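PDB 2BNL: RsbT co-antagonist protein RsbRA, which acts in the stressosome as a positive regulator of sigma-B in salt and heat stress, stimulating RsbT kinase toward RsbS in vitro, its N-terminal domain being a non-heme globin. Local coordinates for residues 8-13 with 97-102; 47-52 with 89-94. All coordinates share one frame; numbering follows the deposited sequence.

Contact 1: residues 8-13 with 97-102; sequences YQFIAE and TKMNDK
F10 reaches across from helix 5-13 to lie against M99, a selenomethionine near the end of helix 81-100, with K98 and K102 at the margins of the ring. The nearest CA atoms, those of F10 and M99, are 7.8 Å apart, and side chains make every contact. Followed outward, the phenylalanine meets the selenomethionine first: its CB lies 3.8 Å from M99 CE. At the ring, M99 CG takes over, 3.5 Å from the F10 centroid and 8° off the normal, a CH-pi contact almost centred on one face. M99 SE sits obliquely, 4.4 Å from the F10 centroid and 31° off its normal, which makes a Met-aromatic contact as the two side chains pass in opposite directions. A trans first torsion in F10 (chi1 -175°) sends the ring out from its helix to this meeting. At the far side, F10 CE1 approaches K102 NZ to 3.3 Å; the amine stands oblique to the ring, whereas K102 CD comes at the edge, near the ring plane. F10 CZ ends 4.1 Å from K98 CB, whose lysine chain then leads away. This is the periphery of the all-helical non-heme globin domain, where M99 also touches L112 of helix 109-135 and K98 touches L21 of helix 15-30. Truncation of F10 to an alanine would probably open a gap beside M99 CG and SE and deprive the K102 methylenes of their apolar neighbour. The same lysine has a polar link back to helix 5-13: one water donates to E13 OE1 and accepts from K102 NZ at 3.2 Å. With no direct hydrogen bond between the segments, the chemistry implies a buried apolar face of ring and selenomethionine, bordered by a water-mediated link between opposite charges.

Contact 2: residues 47-52 with 89-94; sequences KEYIDI and AEFWKR
Helices 39-54 and 81-100 keep their backbones well apart here, the nearest CA pair, Y49 and F91, being separated by 10.0 Å, so the space is spanned by two aromatic side chains. Both point their CB toward the opposite helix and slide past each other in opposite directions. F91 offers its edge: CD2 is 3.6 Å from Y49 CE2, which lies in the plane of the F91 ring, and F91 CE2 also comes within 3.9 Å of Y49 CD2. The edge of F91 is directed at the face of Y49, though its nearest atom, CD2, stands oblique to that ring. With centroids of Y49 and F91 5.4 Å apart and planes at 64°, this is an offset edge-to-face pair. Y49 reaches it with CG anti to the backbone N (chi1 -171°), while its hydroxyl extends farther and hydrogen-bonds N124 OD1 of helix 109-135, which limits how far the ring can swing. From that same helix F120 and I127 pack against the tyrosine, and F91 also stacks with W22 of helix 15-30. The contact thus belongs to the interior of the all-helical globin fold, a non-heme member of that family, and its aromatic side chains connect four helices close to the centre of the chain. Away from the pair, helix 81-100 carries a salt-bridge network in which R94 grips E90 side-on. E90 OE1 lies in the guanidinium plane; R94 NE meets its anti lone pair at 2.9 Å, and the longer bond from R94 NH2, 3.3 Å, comes 34° out of the carboxylate plane. K93 NZ joins through E90 OE2 and pairs with D117 of the second subunit, while R94 NH1 reaches E28 of helix 15-30.

Overall arrangement
From the N terminus, helix 5-13 supplies the first half of contact 1; helix 15-30 follows, and helix 39-54 supplies the first half of contact 2. After helix 64-76 the chain enters helix 81-100, where 89-94 closes contact 2 across 36 intervening residues and 97-102 then closes contact 1 across 83. The shorter closure therefore lies wholly within the longer one, without crossing, and helix 81-100 serves both. The centre of contact 2 lies about 2 Å from the chain centre, that of contact 1 about 14 Å, with 12 Å between the contact centres. I11 CG2 and I50 CG2, 4.0 Å apart, join their first segments directly, tying helices 5-13 and 39-54 together.

Contact 1: residues 8-13 with 97-102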
ATOM      1  N   TYR A   8     -15.390  -9.173  -5.542  1.00 31.58           N
ATOM      2  CA  TYR A   8     -16.586  -8.424  -5.064  1.00 32.09           C
ATOM      3  C   TYR A   8     -17.635  -9.370  -4.532  1.00 32.07           C
ATOM      4  O   TYR A   8     -18.179  -9.167  -3.432  1.00 29.87           O
ATOM      5  CB  TYR A   8     -17.150  -7.496  -6.212  1.00 33.23           C
ATOM      6  CG  TYR A   8     -18.324  -6.635  -5.792  1.00 29.25           C
ATOM      7  CD1 TYR A   8     -18.114  -5.289  -5.406  1.00 28.25           C
ATOM      8  CD2 TYR A   8     -19.595  -7.191  -5.609  1.00 29.36           C
ATOM      9  CE1 TYR A   8     -19.140  -4.513  -4.997  1.00 26.27           C
ATOM     10  CE2 TYR A   8     -20.661  -6.419  -5.144  1.00 30.13           C
ATOM     11  CZ  TYR A   8     -20.422  -5.078  -4.853  1.00 26.99           C
ATOM     12  OH  TYR A   8     -21.406  -4.287  -4.370  1.00 29.33           O
ATOM     13  N   GLN A   9     -17.951 -10.414  -5.307  1.00 32.12           N
ATOM     14  CA  GLN A   9     -18.930 -11.399  -4.890  1.00 33.48           C
ATOM     15  C   GLN A   9     -18.621 -12.119  -3.587  1.00 31.07           C
ATOM     16  O   GLN A   9     -19.479 -12.336  -2.784  1.00 29.87           O
ATOM     17  CB  GLN A   9     -19.164 -12.372  -6.007  1.00 35.48           C
ATOM     18  CG  GLN A   9     -19.610 -13.726  -5.535  1.00 45.24           C
ATOM     19  CD  GLN A   9     -19.816 -14.775  -6.659  1.00 52.34           C
ATOM     20  OE1 GLN A   9     -18.930 -15.065  -7.533  1.00 60.81           O
ATOM     21  NE2 GLN A   9     -20.970 -15.335  -6.620  1.00 48.77           N
ATOM     22  N   PHE A  10     -17.349 -12.414  -3.349  1.00 32.19           N
ATOM     23  CA  PHE A  10     -16.989 -13.035  -2.139  1.00 31.58           C
ATOM     24  C   PHE A  10     -17.181 -12.088  -0.983  1.00 30.26           C
ATOM     25  O   PHE A  10     -17.705 -12.462   0.045  1.00 32.34           O
ATOM     26  CB  PHE A  10     -15.536 -13.587  -2.217  1.00 32.74           C
ATOM     27  CG  PHE A  10     -15.156 -14.358  -1.017  1.00 32.06           C
ATOM     28  CD1 PHE A  10     -15.287 -15.743  -0.997  1.00 36.33           C
ATOM     29  CD2 PHE A  10     -14.725 -13.715   0.125  1.00 35.87           C
ATOM     30  CE1 PHE A  10     -14.939 -16.443   0.169  1.00 40.07           C
ATOM     31  CE2 PHE A  10     -14.403 -14.417   1.287  1.00 38.82           C
ATOM     32  CZ  PHE A  10     -14.499 -15.768   1.313  1.00 35.21           C
ATOM     33  N   ILE A  11     -16.814 -10.833  -1.135  1.00 32.61           N
ATOM     34  CA  ILE A  11     -17.067  -9.846  -0.088  1.00 31.00           C
ATOM     35  C   ILE A  11     -18.532  -9.715   0.159  1.00 30.29           C
ATOM     36  O   ILE A  11     -18.922  -9.764   1.340  1.00 28.99           O
ATOM     37  CB  ILE A  11     -16.433  -8.471  -0.385  1.00 30.62           C
ATOM     38  CG1 ILE A  11     -14.905  -8.644  -0.520  1.00 33.67           C
ATOM     39  CG2 ILE A  11     -16.879  -7.352   0.652  1.00 30.63           C
ATOM     40  CD1 ILE A  11     -14.289  -7.430  -1.317  1.00 32.15           C
ATOM     41  N   ALA A  12     -19.368  -9.557  -0.910  1.00 28.16           N
ATOM     42  CA  ALA A  12     -20.808  -9.418  -0.754  1.00 28.51           C
ATOM     43  C   ALA A  12     -21.429 -10.602   0.022  1.00 30.19           C
ATOM     44  O   ALA A  12     -22.310 -10.361   0.829  1.00 30.14           O
ATOM     45  CB  ALA A  12     -21.503  -9.248  -2.069  1.00 29.76           C
ATOM     46  N   GLU A  13     -20.940 -11.840  -0.203  1.00 30.86           N
ATOM     47  CA  GLU A  13     -21.487 -13.039   0.391  1.00 32.28           C
ATOM     48  C   GLU A  13     -20.958 -13.359   1.782  1.00 32.97           C
ATOM     49  O   GLU A  13     -21.493 -14.203   2.400  1.00 30.45           O
ATOM     50  CB  GLU A  13     -21.246 -14.256  -0.516  1.00 34.96           C
ATOM     51  CG  GLU A  13     -22.064 -14.121  -1.721  1.00 38.83           C
ATOM     52  CD  GLU A  13     -21.643 -15.001  -2.870  1.00 48.69           C
ATOM     53  OE1 GLU A  13     -20.612 -15.738  -2.745  1.00 49.75           O
ATOM     54  OE2 GLU A  13     -22.334 -14.875  -3.942  1.00 48.18           O
ATOM     55  N   THR A  97      -6.391 -15.435   2.742  1.00 32.48           N
ATOM     56  CA  THR A  97      -6.375 -16.741   3.490  1.00 35.35           C
ATOM     57  C   THR A  97      -7.798 -17.371   3.437  1.00 37.15           C
ATOM     58  O   THR A  97      -7.927 -18.543   3.107  1.00 36.05           O
ATOM     59  CB  THR A  97      -5.933 -16.478   4.905  1.00 35.20           C
ATOM     60  OG1 THR A  97      -4.639 -15.874   4.896  1.00 34.94           O
ATOM     61  CG2 THR A  97      -5.840 -17.767   5.767  1.00 40.75           C
ATOM     62  N   LYS A  98      -8.857 -16.560   3.693  1.00 38.92           N
ATOM     63  CA  LYS A  98     -10.240 -17.017   3.596  1.00 40.31           C
ATOM     64  C   LYS A  98     -10.566 -17.551   2.231  1.00 39.74           C
ATOM     65  O   LYS A  98     -11.056 -18.687   2.093  1.00 39.36           O
ATOM     66  CB  LYS A  98     -11.309 -15.943   3.940  1.00 41.88           C
ATOM     67  CG  LYS A  98     -11.317 -15.412   5.352  1.00 47.40           C
ATOM     68  CD  LYS A  98     -10.998 -16.540   6.375  1.00 55.70           C
ATOM     69  CE  LYS A  98     -11.249 -16.200   7.882  1.00 55.35           C
ATOM     70  NZ  LYS A  98     -10.649 -17.317   8.622  1.00 56.81           N
HETATM   71  N   MSE A  99     -10.326 -16.739   1.219  1.00 37.78           N
HETATM   72  CA  MSE A  99     -10.660 -17.124  -0.149  1.00 38.51           C
HETATM   73  C   MSE A  99      -9.838 -18.284  -0.680  1.00 39.83           C
HETATM   74  O   MSE A  99     -10.333 -19.134  -1.429  1.00 38.95           O
HETATM   75  CB  MSE A  99     -10.473 -15.924  -1.083  1.00 37.77           C
HETATM   76  CG  MSE A  99     -11.521 -14.895  -0.843  1.00 39.93           C
HETATM   77 SE   MSE A  99     -11.496 -13.487  -2.249  1.00 45.58          SE
HETATM   78  CE  MSE A  99     -12.265 -14.638  -3.824  1.00 38.19           C
ATOM     79  N   ASN A 100      -8.559 -18.312  -0.306  1.00 41.00           N
ATOM     80  CA  ASN A 100      -7.618 -19.272  -0.837  1.00 42.56           C
ATOM     81  C   ASN A 100      -7.946 -20.652  -0.365  1.00 46.24           C
ATOM     82  O   ASN A 100      -7.729 -21.624  -1.100  1.00 45.90           O
ATOM     83  CB  ASN A 100      -6.190 -19.006  -0.399  1.00 40.40           C
ATOM     84  CG  ASN A 100      -5.200 -19.873  -1.150  1.00 41.57           C
ATOM     85  OD1 ASN A 100      -5.257 -20.000  -2.396  1.00 41.25           O
ATOM     86  ND2 ASN A 100      -4.224 -20.377  -0.434  1.00 33.27           N
ATOM     87  N   ASP A 101      -8.443 -20.724   0.863  1.00 49.96           N
ATOM     88  CA  ASP A 101      -8.896 -21.972   1.414  1.00 54.34           C
ATOM     89  C   ASP A 101     -10.173 -22.467   0.798  1.00 56.17           C
ATOM     90  O   ASP A 101     -10.520 -23.610   0.920  1.00 57.46           O
ATOM     91  CB  ASP A 101      -8.824 -21.934   2.946  1.00 55.13           C
ATOM     92  CG  ASP A 101      -7.358 -22.011   3.404  1.00 58.44           C
ATOM     93  OD1 ASP A 101      -6.731 -23.090   3.130  1.00 65.53           O
ATOM     94  OD2 ASP A 101      -6.793 -21.000   3.908  1.00 61.73           O
ATOM     95  N   LYS A 102     -10.822 -21.633   0.014  1.00 59.68           N
ATOM     96  CA  LYS A 102     -11.821 -22.139  -0.905  1.00 61.10           C
ATOM     97  C   LYS A 102     -11.137 -22.132  -2.274  1.00 61.45           C
ATOM     98  O   LYS A 102     -11.777 -22.296  -3.298  1.00 62.97           O
ATOM     99  CB  LYS A 102     -13.083 -21.275  -0.804  1.00 62.24           C
ATOM    100  CG  LYS A 102     -13.709 -21.285   0.618  1.00 64.28           C
ATOM    101  CD  LYS A 102     -14.463 -20.015   0.951  1.00 67.37           C
ATOM    102  CE  LYS A 102     -15.711 -19.831   0.039  1.00 70.64           C
ATOM    103  NZ  LYS A 102     -16.823 -19.039   0.718  1.00 72.32           N
TER
HETATM  104  O   HOH W   1     -18.950 -17.164  -0.823  1.00 49.26           O

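Contact 2: residues 47-52 with 89-94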
ATOM      1  N   LYS A  47     -16.768  -1.585   9.167  1.00 30.38           N
ATOM      2  CA  LYS A  47     -18.030  -1.457   8.457  1.00 31.51           C
ATOM      3  C   LYS A  47     -17.969  -0.337   7.398  1.00 30.53           C
ATOM      4  O   LYS A  47     -18.497  -0.537   6.305  1.00 33.03           O
ATOM      5  CB  LYS A  47     -19.237  -1.313   9.452  1.00 31.72           C
ATOM      6  CG  LYS A  47     -20.560  -0.967   8.755  1.00 36.14           C
ATOM      7  CD  LYS A  47     -21.019  -2.013   7.793  1.00 39.91           C
ATOM      8  CE  LYS A  47     -22.568  -1.773   7.295  1.00 42.44           C
ATOM      9  NZ  LYS A  47     -22.745  -2.306   5.929  1.00 44.05           N
ATOM     10  N   GLU A  48     -17.387   0.780   7.731  1.00 31.76           N
ATOM     11  CA  GLU A  48     -17.239   1.937   6.790  1.00 33.53           C
ATOM     12  C   GLU A  48     -16.373   1.462   5.644  1.00 32.67           C
ATOM     13  O   GLU A  48     -16.579   1.812   4.498  1.00 31.31           O
ATOM     14  CB  GLU A  48     -16.476   3.094   7.396  1.00 36.39           C
ATOM     15  CG  GLU A  48     -17.233   4.318   7.913  1.00 46.37           C
ATOM     16  CD  GLU A  48     -16.291   5.471   8.398  1.00 48.97           C
ATOM     17  OE1 GLU A  48     -16.298   6.540   7.697  1.00 47.20           O
ATOM     18  OE2 GLU A  48     -15.575   5.317   9.484  1.00 55.37           O
ATOM     19  N   TYR A  49     -15.330   0.716   5.944  1.00 28.46           N
ATOM     20  CA  TYR A  49     -14.454   0.146   4.830  1.00 30.01           C
ATOM     21  C   TYR A  49     -15.139  -0.844   3.915  1.00 31.26           C
ATOM     22  O   TYR A  49     -15.060  -0.744   2.683  1.00 28.49           O
ATOM     23  CB  TYR A  49     -13.280  -0.543   5.448  1.00 31.27           C
ATOM     24  CG  TYR A  49     -12.234  -0.979   4.500  1.00 30.49           C
ATOM     25  CD1 TYR A  49     -11.468  -0.054   3.792  1.00 30.16           C
ATOM     26  CD2 TYR A  49     -11.957  -2.298   4.324  1.00 30.12           C
ATOM     27  CE1 TYR A  49     -10.436  -0.442   2.939  1.00 28.54           C
ATOM     28  CE2 TYR A  49     -10.910  -2.698   3.433  1.00 32.08           C
ATOM     29  CZ  TYR A  49     -10.160  -1.751   2.762  1.00 30.98           C
ATOM     30  OH  TYR A  49      -9.122  -2.181   1.974  1.00 30.69           O
ATOM     31  N   ILE A  50     -15.855  -1.809   4.510  1.00 31.45           N
ATOM     32  CA  ILE A  50     -16.617  -2.723   3.680  1.00 33.97           C
ATOM     33  C   ILE A  50     -17.633  -1.957   2.743  1.00 30.96           C
ATOM     34  O   ILE A  50     -17.829  -2.362   1.604  1.00 31.06           O
ATOM     35  CB  ILE A  50     -17.387  -3.826   4.502  1.00 34.46           C
ATOM     36  CG1 ILE A  50     -16.431  -4.717   5.272  1.00 42.85           C
ATOM     37  CG2 ILE A  50     -18.067  -4.953   3.608  1.00 41.64           C
ATOM     38  CD1 ILE A  50     -17.027  -5.568   6.583  1.00 45.56           C
ATOM     39  N   ASP A  51     -18.296  -0.953   3.278  1.00 30.84           N
ATOM     40  CA  ASP A  51     -19.273  -0.149   2.540  1.00 33.62           C
ATOM     41  C   ASP A  51     -18.583   0.545   1.344  1.00 32.64           C
ATOM     42  O   ASP A  51     -19.157   0.584   0.291  1.00 32.65           O
ATOM     43  CB  ASP A  51     -19.889   0.938   3.393  1.00 31.94           C
ATOM     44  CG  ASP A  51     -20.985   0.432   4.323  1.00 37.13           C
ATOM     45  OD1 ASP A  51     -21.287  -0.767   4.341  1.00 36.90           O
ATOM     46  OD2 ASP A  51     -21.524   1.300   5.022  1.00 40.60           O
ATOM     47  N   ILE A  52     -17.359   1.010   1.539  1.00 31.81           N
ATOM     48  CA  ILE A  52     -16.472   1.469   0.430  1.00 30.26           C
ATOM     49  C   ILE A  52     -16.217   0.415  -0.637  1.00 29.60           C
ATOM     50  O   ILE A  52     -16.404   0.678  -1.839  1.00 28.61           O
ATOM     51  CB  ILE A  52     -15.157   2.089   0.921  1.00 30.63           C
ATOM     52  CG1 ILE A  52     -15.430   3.409   1.674  1.00 31.14           C
ATOM     53  CG2 ILE A  52     -14.158   2.231  -0.209  1.00 27.66           C
ATOM     54  CD1 ILE A  52     -14.384   3.771   2.744  1.00 30.31           C
ATOM     55  N   ALA A  89      -3.267  -3.380   4.621  1.00 31.39           N
ATOM     56  CA  ALA A  89      -2.398  -4.517   4.086  1.00 33.22           C
ATOM     57  C   ALA A  89      -2.834  -5.874   4.682  1.00 34.15           C
ATOM     58  O   ALA A  89      -3.081  -6.856   3.979  1.00 34.66           O
ATOM     59  CB  ALA A  89      -0.936  -4.236   4.316  1.00 31.82           C
ATOM     60  N   GLU A  90      -3.016  -5.897   6.008  1.00 35.45           N
ATOM     61  CA  GLU A  90      -3.493  -7.091   6.671  1.00 35.22           C
ATOM     62  C   GLU A  90      -4.933  -7.459   6.314  1.00 34.73           C
ATOM     63  O   GLU A  90      -5.226  -8.648   6.263  1.00 34.15           O
ATOM     64  CB  GLU A  90      -3.402  -6.939   8.250  1.00 36.98           C
ATOM     65  CG  GLU A  90      -2.214  -7.291   8.877  1.00 45.20           C
ATOM     66  CD  GLU A  90      -1.661  -8.664   8.388  1.00 49.83           C
ATOM     67  OE1 GLU A  90      -2.247  -9.733   8.675  1.00 46.19           O
ATOM     68  OE2 GLU A  90      -0.646  -8.608   7.649  1.00 57.28           O
ATOM     69  N   PHE A  91      -5.842  -6.474   6.058  1.00 32.30           N
ATOM     70  CA  PHE A  91      -7.195  -6.743   5.687  1.00 30.46           C
ATOM     71  C   PHE A  91      -7.222  -7.640   4.417  1.00 30.67           C
ATOM     72  O   PHE A  91      -7.895  -8.656   4.446  1.00 31.48           O
ATOM     73  CB  PHE A  91      -7.971  -5.471   5.388  1.00 29.32           C
ATOM     74  CG  PHE A  91      -8.465  -4.718   6.595  1.00 27.11           C
ATOM     75  CD1 PHE A  91      -8.011  -5.023   7.927  1.00 29.22           C
ATOM     76  CD2 PHE A  91      -9.283  -3.689   6.437  1.00 35.71           C
ATOM     77  CE1 PHE A  91      -8.426  -4.307   8.983  1.00 31.86           C
ATOM     78  CE2 PHE A  91      -9.741  -2.971   7.506  1.00 35.54           C
ATOM     79  CZ  PHE A  91      -9.308  -3.291   8.777  1.00 32.27           C
ATOM     80  N   TRP A  92      -6.473  -7.285   3.368  1.00 30.53           N
ATOM     81  CA  TRP A  92      -6.555  -8.037   2.101  1.00 31.58           C
ATOM     82  C   TRP A  92      -5.890  -9.424   2.264  1.00 31.73           C
ATOM     83  O   TRP A  92      -6.324 -10.421   1.653  1.00 30.00           O
ATOM     84  CB  TRP A  92      -6.148  -7.214   0.854  1.00 30.99           C
ATOM     85  CG  TRP A  92      -4.698  -6.964   0.649  1.00 32.01           C
ATOM     86  CD1 TRP A  92      -3.964  -5.825   0.996  1.00 32.06           C
ATOM     87  CD2 TRP A  92      -3.748  -7.898   0.156  1.00 33.56           C
ATOM     88  NE1 TRP A  92      -2.648  -6.023   0.722  1.00 34.09           N
ATOM     89  CE2 TRP A  92      -2.479  -7.285   0.222  1.00 35.11           C
ATOM     90  CE3 TRP A  92      -3.843  -9.202  -0.343  1.00 36.74           C
ATOM     91  CZ2 TRP A  92      -1.298  -7.953  -0.183  1.00 35.31           C
ATOM     92  CZ3 TRP A  92      -2.654  -9.892  -0.688  1.00 34.72           C
ATOM     93  CH2 TRP A  92      -1.424  -9.229  -0.685  1.00 35.04           C
ATOM     94  N   LYS A  93      -4.853  -9.473   3.091  1.00 31.74           N
ATOM     95  CA  LYS A  93      -4.108 -10.686   3.298  1.00 33.60           C
ATOM     96  C   LYS A  93      -4.897 -11.722   4.051  1.00 33.81           C
ATOM     97  O   LYS A  93      -4.818 -12.958   3.744  1.00 32.22           O
ATOM     98  CB  LYS A  93      -2.796 -10.375   4.029  1.00 35.49           C
ATOM     99  CG  LYS A  93      -1.878  -9.583   3.157  1.00 40.28           C
ATOM    100  CD  LYS A  93      -0.596  -9.380   3.966  1.00 49.31           C
ATOM    101  CE  LYS A  93       0.111  -8.133   3.607  1.00 48.78           C
ATOM    102  NZ  LYS A  93       1.211  -8.079   4.642  1.00 50.74           N
ATOM    103  N   ARG A  94      -5.713 -11.216   4.984  1.00 33.57           N
ATOM    104  CA  ARG A  94      -6.602 -12.040   5.679  1.00 35.29           C
ATOM    105  C   ARG A  94      -7.775 -12.532   4.862  1.00 34.02           C
ATOM    106  O   ARG A  94      -8.199 -13.657   5.025  1.00 33.31           O
ATOM    107  CB  ARG A  94      -6.997 -11.378   6.985  1.00 38.91           C
ATOM    108  CG  ARG A  94      -5.772 -11.428   7.954  1.00 40.92           C
ATOM    109  CD  ARG A  94      -6.030 -10.926   9.369  1.00 45.93           C
ATOM    110  NE  ARG A  94      -4.740 -10.548  10.009  1.00 51.60           N
ATOM    111  CZ  ARG A  94      -4.535 -10.386  11.323  1.00 55.68           C
ATOM    112  NH1 ARG A  94      -5.505 -10.621  12.207  1.00 56.78           N
ATOM    113  NH2 ARG A  94      -3.345 -10.039  11.759  1.00 58.44           N
TER